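PDB 3P9Z: uroporphyrinogen III cosynthase (HemD) from Helicobacter pylori, which probably catalyses the cyclisation of the linear tetrapyrrole hydroxymethylbilane to uroporphyrinogen III, with loss of water, on the pathway to haem. Local coordinates for residues A[61-64]-A[65-68]; A[77-80]-A[81-85]; A[122-125]-A[126-129]; A[147-151]-A[152-156]. All blocks are in the same frame, centred on the assembly; numbering follows the deposited sequence.

Contact 1. Residues A[61-64]-A[65-68]; sequences KLKM and LQNI
The carbonyl oxygen of Leu62 takes the shortest polar bond of this helical turn, from Gln66 N at 2.8 Å, and the Gln66 side chain crosses that of Leu62 at a slant. CB and CG of Gln66 run close to Leu62 O, and the flat amide reaches the leucine branch, with Gln66 CD 3.9 Å from Leu62 CG and Gln66 NE2 4.1 Å from Leu62 CD1. With Leu62 CG anti to the backbone N (chi1 175°), the branched end comes within reach of the Gln66 amide.

The same amide is held through its oxygen. Lys63 curls over, bent at three successive torsions after chi1, and brings NZ to 3.0 Å from Gln66 OE1; the ammonium sits above the amide plane, 42° out of it. The amide nitrogen, Gln66 NE2, makes a weak bond with His84 O, so both ends of the amide have partners.

One residue earlier in the same pattern, Leu65 N donates to Lys61 O, and Leu65 CG rests 3.5 Å from that same oxygen, while the rest of the leucine is buried against Leu31, Leu41, Leu52 and Leu56. At the C-terminal side Asn67 N bonds to Met64 O at 3.0 Å, coming in well above the carbonyl plane, and Ile68 CG1 packs 3.3 Å from that oxygen. Such an i to i+3 bond is common near the C-terminal end of a helix, here close to the link from helix 60-66 to strand 70-72.

Contact 2. Residues A[77-80]-A[81-85]; sequences TAKT and LQDHH
Lys79 and Asp83 stand one turn apart on the outer side of the helix, the two side chains crossing at a slant. With CG anti to the backbone N (chi1 179°) and a bend at chi2, the lysine chain leans toward the C-terminal end, where NZ and Asp83 OD2 form a long salt bridge of 3.7 Å; the placing of that oxygen is uncertain. The backbone pair beneath is firm: Asp83 N to Lys79 O is 2.7 Å, with the N-H nearly straight at 168°.

Thr80 and His84 also meet at an oblique angle. The methyl Thr80 CG2 is 4.0 Å from His84 CD2, and the imidazole turns its edge to the backbone, so that Thr80 O lies in the ring plane, 3.2 Å from His84 CD2. A chi1 of -62° puts Thr80 OG1 beside the backbone N, bonded to Pro76 O, and CG2 on the side of His84.

On the buried side Leu81 CG sits 3.5 Å from Thr77 O, and the Leu81 side chain packs on Phe43, Val49 and Ala72. The bond from His84 N to Thr80 O is weak, and a Schellman motif ends the helix: His85 has positive phi, Phe86 N bonds to Leu81 O, and His85 N weakly to Gln82 O. The ion pair joins exposed residues and is doubtful in detail; the turn rests on the earlier backbone bonds and on buried Leu81 and Thr80.

Contact 3. Residues A[122-125]-A[126-129]; sequences VSSL and DTIL
An irregular loop turns into helix at Ser124, the N-cap residue, whose positive phi (35°) swings the chain round so that its carbonyl oxygen faces the first turn. The Ser124 side chain makes no capping bond; the carbonyl oxygen instead gathers three donors. The hydroxyl Thr127 OG1 makes the short one, 2.7 Å to Ser124 O and in the carbonyl plane; Thr127 N at 3.1 Å and Ile128 N add weak bonds. Thr127 achieves this by holding OG1 between its own backbone N and carbonyl carbon (chi1 63°), pointing back toward the start of the helix.

Asp126 also folds back: its OD1 comes 3.3 Å from Ser124 CA and lies 3.5 Å from Ser124 CB, a carboxylate against carbon, and the same OD1 makes a long, weak ion pair with Arg117. Ile128 extends CD1 over the loop to within 3.9 Å of Ser123 O.

The buried side belongs to two leucines. Leu125 CG meets Leu129 CD1 at 3.9 Å, Leu129 N bonds to Leu125 O at 2.8 Å, and Leu129 packs further on Phe105 and Phe136.

A malonate ion, probably from the crystallisation liquor, accepts hydrogen bonds from Val122 N, Ser123 OG and Leu125 N and a weak one from Ser124 N. These donors beside a helix start bind the malonate here, and may mark a site for an acidic group.

Contact 4. Residues A[147-151]-A[152-156]; sequences KHLTL and SEQNA
Glu153 reaches back from the first turn of its helix to the loop, and its CB, CG, CD and OE1 meet Thr150 or Leu149 on the way. CB lies 3.4 Å from Thr150 OG1, and CG is closer still to the same hydroxyl oxygen. From there the chain runs extended, and CD passes 3.5 Å from Thr150 OG1. At the tip OE1 accepts from Thr150 N at 3.0 Å, the N-H nearly straight (161°) but approaching from above the carboxylate plane, 38° out of it. OE1 also rests against Leu149, whose side chain crosses the glutamate at about a right angle with CD2 3.7 Å from that oxygen.

Thr150 answers in the reverse direction: Glu153 N donates to Thr150 OG1 at 3.0 Å. The hydroxyl is placed for this by a chi1 of 68°, which sets it between the threonine's own N and carbonyl carbon. The two reciprocal bonds make a capping box: the bond to the hydroxyl satisfies an early helix N-H, and the bond to OE1 ties the N-cap N-H to the glutamate.

Gln154 adds a second clasp. Its NE2 donates to Leu149 O at 2.9 Å, with the acceptor in the amide plane, though the donor stands well above the plane of the carbonyl. Gln154 CG meanwhile packs 4.0 Å from Leu149 CB.

The cap stands at the surface, where strand 135-146 has ended and helix 151-157 begins. Leu149 leans on Leu23 of strand 19-28, its backbone N bonds to Tyr179 OH of helix 170-179, and Lys147 pairs with Leu23 by backbone hydrogen bonds.

Overall arrangement
From the N terminus the four contacts follow in series; none nests within or crosses another, and each is local, joining residues mostly three to five apart. Contact 1 shapes the end of helix 60-66 before strand 70-72, and contact 2 ends helix 75-83, which follows that strand; the two touch. Contact 3 starts helix 125-131 after strand 112-118, its centre about 22 Å from that of contact 2. These three lie on elements round strands 40-43, 70-72 and 112-118. The long strand 135-146 then leads to contact 4, which starts helix 151-157 beside strand 19-28 and helix 170-179, its centre about 40 Å from that of contact 1.

Contact 1. Residues A[61-64]-A[65-68]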
loop_
_atom_site.group_PDB
_atom_site.type_symbol
_atom_site.label_atom_id
_atom_site.label_comp_id
_atom_site.label_asym_id
_atom_site.label_seq_id
_atom_site.Cartn_x
_atom_site.Cartn_y
_atom_site.Cartn_z
ATOM N N LYS A 61 -17.625 6.496 17.253
ATOM C CA LYS A 61 -17.498 6.728 15.818
ATOM C C LYS A 61 -17.028 5.464 15.084
ATOM O O LYS A 61 -17.513 5.164 13.996
ATOM C CB LYS A 61 -16.609 7.938 15.494
ATOM C CG LYS A 61 -16.775 8.434 14.036
ATOM C CD LYS A 61 -15.920 9.652 13.694
ATOM C CE LYS A 61 -16.526 10.934 14.220
ATOM N NZ LYS A 61 -16.008 12.152 13.534
ATOM N N LEU A 62 -16.118 4.719 15.705
ATOM C CA LEU A 62 -15.634 3.474 15.146
ATOM C C LEU A 62 -16.738 2.409 15.068
ATOM O O LEU A 62 -16.847 1.701 14.058
ATOM C CB LEU A 62 -14.424 2.940 15.932
ATOM C CG LEU A 62 -13.887 1.552 15.522
ATOM C CD1 LEU A 62 -13.453 1.523 14.044
ATOM C CD2 LEU A 62 -12.762 1.104 16.427
ATOM N N LYS A 63 -17.533 2.286 16.133
ATOM C CA LYS A 63 -18.664 1.363 16.129
ATOM C C LYS A 63 -19.614 1.686 14.983
ATOM O O LYS A 63 -20.026 0.762 14.265
ATOM C CB LYS A 63 -19.425 1.361 17.469
ATOM C CG LYS A 63 -18.642 0.809 18.672
ATOM C CD LYS A 63 -17.961 -0.550 18.386
ATOM C CE LYS A 63 -18.960 -1.681 18.076
ATOM N NZ LYS A 63 -18.403 -2.624 17.051
HETATM N N MSE A 64 -19.948 2.972 14.801
HETATM C CA MSE A 64 -20.783 3.421 13.684
HETATM C C MSE A 64 -20.203 2.941 12.350
HETATM O O MSE A 64 -20.907 2.387 11.509
HETATM C CB MSE A 64 -20.887 4.955 13.673
HETATM C CG MSE A 64 -21.627 5.582 14.864
HETATM SE SE MSE A 64 -21.294 7.514 14.996
HETATM C CE MSE A 64 -22.181 7.868 16.708
ATOM N N LEU A 65 -18.907 3.208 12.165
ATOM C CA LEU A 65 -18.195 2.828 10.946
ATOM C C LEU A 65 -18.180 1.310 10.716
ATOM O O LEU A 65 -18.286 0.844 9.568
ATOM C CB LEU A 65 -16.756 3.366 10.958
ATOM C CG LEU A 65 -16.520 4.852 10.670
ATOM C CD1 LEU A 65 -15.062 5.136 10.860
ATOM C CD2 LEU A 65 -16.943 5.279 9.270
ATOM N N GLN A 66 -18.043 0.549 11.799
ATOM C CA GLN A 66 -18.064 -0.905 11.711
ATOM C C GLN A 66 -19.460 -1.427 11.370
ATOM O O GLN A 66 -19.623 -2.613 11.040
ATOM C CB GLN A 66 -17.555 -1.540 13.008
ATOM C CG GLN A 66 -16.034 -1.645 13.049
ATOM C CD GLN A 66 -15.480 -1.879 14.452
ATOM O OE1 GLN A 66 -16.111 -1.542 15.461
ATOM N NE2 GLN A 66 -14.289 -2.444 14.517
ATOM N N ASN A 67 -20.443 -0.529 11.445
ATOM C CA ASN A 67 -21.839 -0.858 11.174
ATOM C C ASN A 67 -22.304 -0.493 9.758
ATOM O O ASN A 67 -23.406 -0.832 9.370
ATOM C CB ASN A 67 -22.738 -0.178 12.205
ATOM C CG ASN A 67 -24.166 -0.714 12.182
ATOM O OD1 ASN A 67 -24.400 -1.929 12.303
ATOM N ND2 ASN A 67 -25.131 0.190 12.019
ATOM N N ILE A 68 -21.469 0.213 9.002
ATOM C CA ILE A 68 -21.827 0.674 7.666
ATOM C C ILE A 68 -21.253 -0.295 6.633
ATOM O O ILE A 68 -20.037 -0.526 6.617
ATOM C CB ILE A 68 -21.327 2.124 7.402
ATOM C CG1 ILE A 68 -21.942 3.094 8.414
ATOM C CG2 ILE A 68 -21.620 2.552 5.944
ATOM C CD1 ILE A 68 -21.241 4.471 8.504
#

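Contact 2. Residues A[77-80]-A[81-85]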
loop_
_atom_site.group_PDB
_atom_site.type_symbol
_atom_site.label_atom_id
_atom_site.label_comp_id
_atom_site.label_asym_id
_atom_site.label_seq_id
_atom_site.Cartn_x
_atom_site.Cartn_y
_atom_site.Cartn_z
ATOM N N THR A 77 -7.862 -6.586 1.146
ATOM C CA THR A 77 -8.513 -5.494 1.865
ATOM C C THR A 77 -9.848 -5.962 2.453
ATOM O O THR A 77 -10.162 -5.642 3.603
ATOM C CB THR A 77 -8.690 -4.222 0.990
ATOM O OG1 THR A 77 -7.414 -3.796 0.504
ATOM C CG2 THR A 77 -9.285 -3.088 1.805
ATOM N N ALA A 78 -10.617 -6.722 1.669
ATOM C CA ALA A 78 -11.860 -7.344 2.161
ATOM C C ALA A 78 -11.608 -8.248 3.370
ATOM O O ALA A 78 -12.312 -8.158 4.368
ATOM C CB ALA A 78 -12.593 -8.104 1.035
ATOM N N LYS A 79 -10.583 -9.095 3.300
ATOM C CA LYS A 79 -10.230 -9.941 4.446
ATOM C C LYS A 79 -9.830 -9.117 5.685
ATOM O O LYS A 79 -10.236 -9.432 6.805
ATOM C CB LYS A 79 -9.138 -10.941 4.074
ATOM C CG LYS A 79 -8.693 -11.863 5.233
ATOM C CD LYS A 79 -7.336 -11.437 5.809
ATOM C CE LYS A 79 -6.711 -12.525 6.705
ATOM N NZ LYS A 79 -6.896 -13.907 6.164
ATOM N N THR A 80 -9.051 -8.064 5.476
ATOM C CA THR A 80 -8.667 -7.182 6.590
ATOM C C THR A 80 -9.884 -6.542 7.274
ATOM O O THR A 80 -9.957 -6.489 8.503
ATOM C CB THR A 80 -7.670 -6.093 6.131
ATOM O OG1 THR A 80 -6.483 -6.736 5.654
ATOM C CG2 THR A 80 -7.296 -5.160 7.285
ATOM N N LEU A 81 -10.828 -6.057 6.468
ATOM C CA LEU A 81 -12.075 -5.524 6.988
ATOM C C LEU A 81 -12.831 -6.581 7.788
ATOM O O LEU A 81 -13.281 -6.326 8.912
ATOM C CB LEU A 81 -12.945 -5.026 5.841
ATOM C CG LEU A 81 -12.548 -3.668 5.287
ATOM C CD1 LEU A 81 -13.154 -3.494 3.891
ATOM C CD2 LEU A 81 -12.967 -2.552 6.258
ATOM N N GLN A 82 -12.929 -7.768 7.197
ATOM C CA GLN A 82 -13.644 -8.895 7.778
ATOM C C GLN A 82 -13.020 -9.294 9.119
ATOM O O GLN A 82 -13.708 -9.425 10.131
ATOM C CB GLN A 82 -13.621 -10.066 6.786
ATOM C CG GLN A 82 -14.194 -11.386 7.291
ATOM C CD GLN A 82 -15.713 -11.496 7.155
ATOM O OE1 GLN A 82 -16.248 -12.604 7.094
ATOM N NE2 GLN A 82 -16.412 -10.360 7.110
ATOM N N ASP A 83 -11.705 -9.457 9.108
ATOM C CA ASP A 83 -10.943 -9.828 10.293
ATOM C C ASP A 83 -11.038 -8.814 11.426
ATOM O O ASP A 83 -10.884 -9.172 12.583
ATOM C CB ASP A 83 -9.477 -10.061 9.923
ATOM C CG ASP A 83 -9.243 -11.431 9.294
ATOM O OD1 ASP A 83 -10.203 -12.206 9.132
ATOM O OD2 ASP A 83 -8.083 -11.744 8.972
ATOM N N HIS A 84 -11.289 -7.550 11.102
ATOM C CA HIS A 84 -11.323 -6.533 12.146
ATOM C C HIS A 84 -12.710 -5.989 12.474
ATOM O O HIS A 84 -12.847 -4.846 12.896
ATOM C CB HIS A 84 -10.294 -5.427 11.858
ATOM C CG HIS A 84 -8.877 -5.897 11.979
ATOM N ND1 HIS A 84 -8.212 -5.960 13.187
ATOM C CD2 HIS A 84 -8.007 -6.359 11.049
ATOM C CE1 HIS A 84 -6.991 -6.430 12.993
ATOM N NE2 HIS A 84 -6.842 -6.683 11.704
ATOM N N HIS A 85 -13.734 -6.823 12.269
ATOM C CA HIS A 85 -15.101 -6.572 12.760
ATOM C C HIS A 85 -15.891 -5.479 12.018
ATOM O O HIS A 85 -16.865 -4.940 12.535
ATOM C CB HIS A 85 -15.098 -6.349 14.284
ATOM C CG HIS A 85 -14.384 -7.430 15.039
ATOM N ND1 HIS A 85 -13.513 -7.169 16.073
ATOM C CD2 HIS A 85 -14.383 -8.778 14.879
ATOM C CE1 HIS A 85 -13.020 -8.308 16.532
ATOM N NE2 HIS A 85 -13.532 -9.300 15.824
#

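Contact 3. Residues A[122-125]-A[126-129]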
loop_
_atom_site.group_PDB
_atom_site.type_symbol
_atom_site.label_atom_id
_atom_site.label_comp_id
_atom_site.label_asym_id
_atom_site.label_seq_id
_atom_site.Cartn_x
_atom_site.Cartn_y
_atom_site.Cartn_z
ATOM N N VAL A 122 -2.733 7.570 -5.951
ATOM C CA VAL A 122 -2.214 6.318 -6.482
ATOM C C VAL A 122 -3.120 5.784 -7.603
ATOM O O VAL A 122 -2.784 5.907 -8.777
ATOM C CB VAL A 122 -1.979 5.260 -5.372
ATOM C CG1 VAL A 122 -1.477 3.933 -5.971
ATOM C CG2 VAL A 122 -0.978 5.783 -4.335
ATOM N N SER A 123 -4.272 5.223 -7.243
ATOM C CA SER A 123 -5.222 4.695 -8.227
ATOM C C SER A 123 -6.200 5.745 -8.782
ATOM O O SER A 123 -6.917 5.478 -9.754
ATOM C CB SER A 123 -6.009 3.549 -7.600
ATOM O OG SER A 123 -6.840 4.041 -6.549
ATOM N N SER A 124 -6.206 6.936 -8.176
ATOM C CA SER A 124 -7.282 7.934 -8.363
ATOM C C SER A 124 -8.678 7.317 -8.548
ATOM O O SER A 124 -9.370 7.560 -9.546
ATOM C CB SER A 124 -6.947 8.982 -9.445
ATOM O OG SER A 124 -6.347 8.394 -10.586
ATOM N N LEU A 125 -9.087 6.526 -7.560
ATOM C CA LEU A 125 -10.424 5.948 -7.549
ATOM C C LEU A 125 -11.491 7.050 -7.537
ATOM O O LEU A 125 -12.603 6.828 -7.996
ATOM C CB LEU A 125 -10.598 4.974 -6.369
ATOM C CG LEU A 125 -11.985 4.372 -6.098
ATOM C CD1 LEU A 125 -12.331 3.294 -7.093
ATOM C CD2 LEU A 125 -12.075 3.825 -4.682
ATOM N N ASP A 126 -11.143 8.237 -7.036
ATOM C CA ASP A 126 -12.075 9.367 -7.045
ATOM C C ASP A 126 -12.555 9.733 -8.455
ATOM O O ASP A 126 -13.735 10.036 -8.645
ATOM C CB ASP A 126 -11.503 10.595 -6.315
ATOM C CG ASP A 126 -10.199 11.114 -6.926
ATOM O OD1 ASP A 126 -9.287 10.299 -7.204
ATOM O OD2 ASP A 126 -10.081 12.355 -7.108
ATOM N N THR A 127 -11.649 9.695 -9.435
ATOM C CA THR A 127 -12.005 9.965 -10.833
ATOM C C THR A 127 -12.880 8.838 -11.367
ATOM O O THR A 127 -13.912 9.097 -11.996
ATOM C CB THR A 127 -10.765 10.145 -11.753
ATOM O OG1 THR A 127 -10.006 8.927 -11.799
ATOM C CG2 THR A 127 -9.883 11.277 -11.258
ATOM N N ILE A 128 -12.475 7.594 -11.090
ATOM C CA ILE A 128 -13.238 6.405 -11.489
ATOM C C ILE A 128 -14.677 6.421 -10.925
ATOM O O ILE A 128 -15.640 6.136 -11.640
ATOM C CB ILE A 128 -12.505 5.109 -11.078
ATOM C CG1 ILE A 128 -11.095 5.072 -11.708
ATOM C CG2 ILE A 128 -13.338 3.878 -11.464
ATOM C CD1 ILE A 128 -10.166 3.963 -11.179
ATOM N N LEU A 129 -14.813 6.777 -9.651
ATOM C CA LEU A 129 -16.129 6.921 -9.035
ATOM C C LEU A 129 -16.959 8.026 -9.692
ATOM O O LEU A 129 -18.121 7.802 -10.044
ATOM C CB LEU A 129 -15.988 7.161 -7.534
ATOM C CG LEU A 129 -15.515 5.966 -6.701
ATOM C CD1 LEU A 129 -15.211 6.402 -5.271
ATOM C CD2 LEU A 129 -16.537 4.817 -6.725
#

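Contact 4. Residues A[147-151]-A[152-156]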
loop_
_atom_site.group_PDB
_atom_site.type_symbol
_atom_site.label_atom_id
_atom_site.label_comp_id
_atom_site.label_asym_id
_atom_site.label_seq_id
_atom_site.Cartn_x
_atom_site.Cartn_y
_atom_site.Cartn_z
ATOM N N LYS A 147 10.714 8.031 5.744
ATOM C CA LYS A 147 11.354 8.125 7.068
ATOM C C LYS A 147 12.487 9.150 7.072
ATOM O O LYS A 147 13.140 9.381 6.049
ATOM C CB LYS A 147 11.929 6.784 7.523
ATOM C CG LYS A 147 10.917 5.753 7.893
ATOM C CD LYS A 147 11.609 4.504 8.439
ATOM C CE LYS A 147 10.581 3.487 8.874
ATOM N NZ LYS A 147 11.244 2.240 9.352
ATOM N N HIS A 148 12.701 9.767 8.227
ATOM C CA HIS A 148 13.823 10.675 8.431
ATOM C C HIS A 148 14.874 9.837 9.119
ATOM O O HIS A 148 14.789 9.628 10.323
ATOM C CB HIS A 148 13.410 11.828 9.361
ATOM C CG HIS A 148 12.574 12.883 8.704
ATOM N ND1 HIS A 148 11.784 12.638 7.599
ATOM C CD2 HIS A 148 12.388 14.188 9.013
ATOM C CE1 HIS A 148 11.159 13.749 7.250
ATOM N NE2 HIS A 148 11.505 14.704 8.095
ATOM N N LEU A 149 15.845 9.327 8.366
ATOM C CA LEU A 149 16.876 8.461 8.941
ATOM C C LEU A 149 18.151 9.211 9.285
ATOM O O LEU A 149 18.638 10.037 8.496
ATOM C CB LEU A 149 17.221 7.294 8.005
ATOM C CG LEU A 149 16.072 6.420 7.492
ATOM C CD1 LEU A 149 16.524 5.691 6.253
ATOM C CD2 LEU A 149 15.579 5.457 8.568
ATOM N N THR A 150 18.699 8.902 10.459
ATOM C CA THR A 150 19.965 9.466 10.896
ATOM C C THR A 150 21.099 8.882 10.050
ATOM O O THR A 150 20.913 7.872 9.357
ATOM C CB THR A 150 20.257 9.114 12.359
ATOM O OG1 THR A 150 20.494 7.705 12.443
ATOM C CG2 THR A 150 19.086 9.527 13.291
ATOM N N LEU A 151 22.264 9.519 10.101
ATOM C CA LEU A 151 23.429 9.025 9.375
ATOM C C LEU A 151 23.731 7.589 9.746
ATOM O O LEU A 151 23.969 6.743 8.876
ATOM C CB LEU A 151 24.661 9.867 9.673
ATOM C CG LEU A 151 25.276 10.674 8.540
ATOM C CD1 LEU A 151 26.741 10.917 8.881
ATOM C CD2 LEU A 151 25.145 9.961 7.172
ATOM N N SER A 152 23.733 7.337 11.050
ATOM C CA SER A 152 24.010 6.025 11.595
ATOM C C SER A 152 23.024 4.975 11.082
ATOM O O SER A 152 23.437 3.886 10.693
ATOM C CB SER A 152 24.019 6.073 13.128
ATOM O OG SER A 152 24.104 4.761 13.640
ATOM N N GLU A 153 21.734 5.312 11.077
ATOM C CA GLU A 153 20.688 4.437 10.531
ATOM C C GLU A 153 20.939 4.128 9.045
ATOM O O GLU A 153 20.812 2.978 8.621
ATOM C CB GLU A 153 19.291 5.029 10.766
ATOM C CG GLU A 153 18.821 4.957 12.229
ATOM C CD GLU A 153 17.530 5.756 12.520
ATOM O OE1 GLU A 153 17.121 6.613 11.699
ATOM O OE2 GLU A 153 16.920 5.523 13.590
ATOM N N GLN A 154 21.349 5.142 8.281
ATOM C CA GLN A 154 21.638 4.970 6.856
ATOM C C GLN A 154 22.776 3.992 6.585
ATOM O O GLN A 154 22.649 3.115 5.722
ATOM C CB GLN A 154 21.927 6.314 6.185
ATOM C CG GLN A 154 20.699 7.196 6.040
ATOM C CD GLN A 154 21.042 8.607 5.626
ATOM O OE1 GLN A 154 21.811 8.818 4.686
ATOM N NE2 GLN A 154 20.456 9.590 6.314
ATOM N N ASN A 155 23.878 4.142 7.319
ATOM C CA ASN A 155 25.048 3.272 7.154
ATOM C C ASN A 155 24.732 1.811 7.453
ATOM O O ASN A 155 25.211 0.919 6.760
ATOM C CB ASN A 155 26.230 3.768 7.996
ATOM C CG ASN A 155 26.627 5.197 7.650
ATOM O OD1 ASN A 155 26.536 5.616 6.492
ATOM N ND2 ASN A 155 27.057 5.960 8.655
ATOM N N ALA A 156 23.912 1.581 8.473
ATOM C CA ALA A 156 23.448 0.230 8.818
ATOM C C ALA A 156 22.540 -0.394 7.740
ATOM O O ALA A 156 22.489 -1.618 7.571
ATOM C CB ALA A 156 22.727 0.256 10.154
#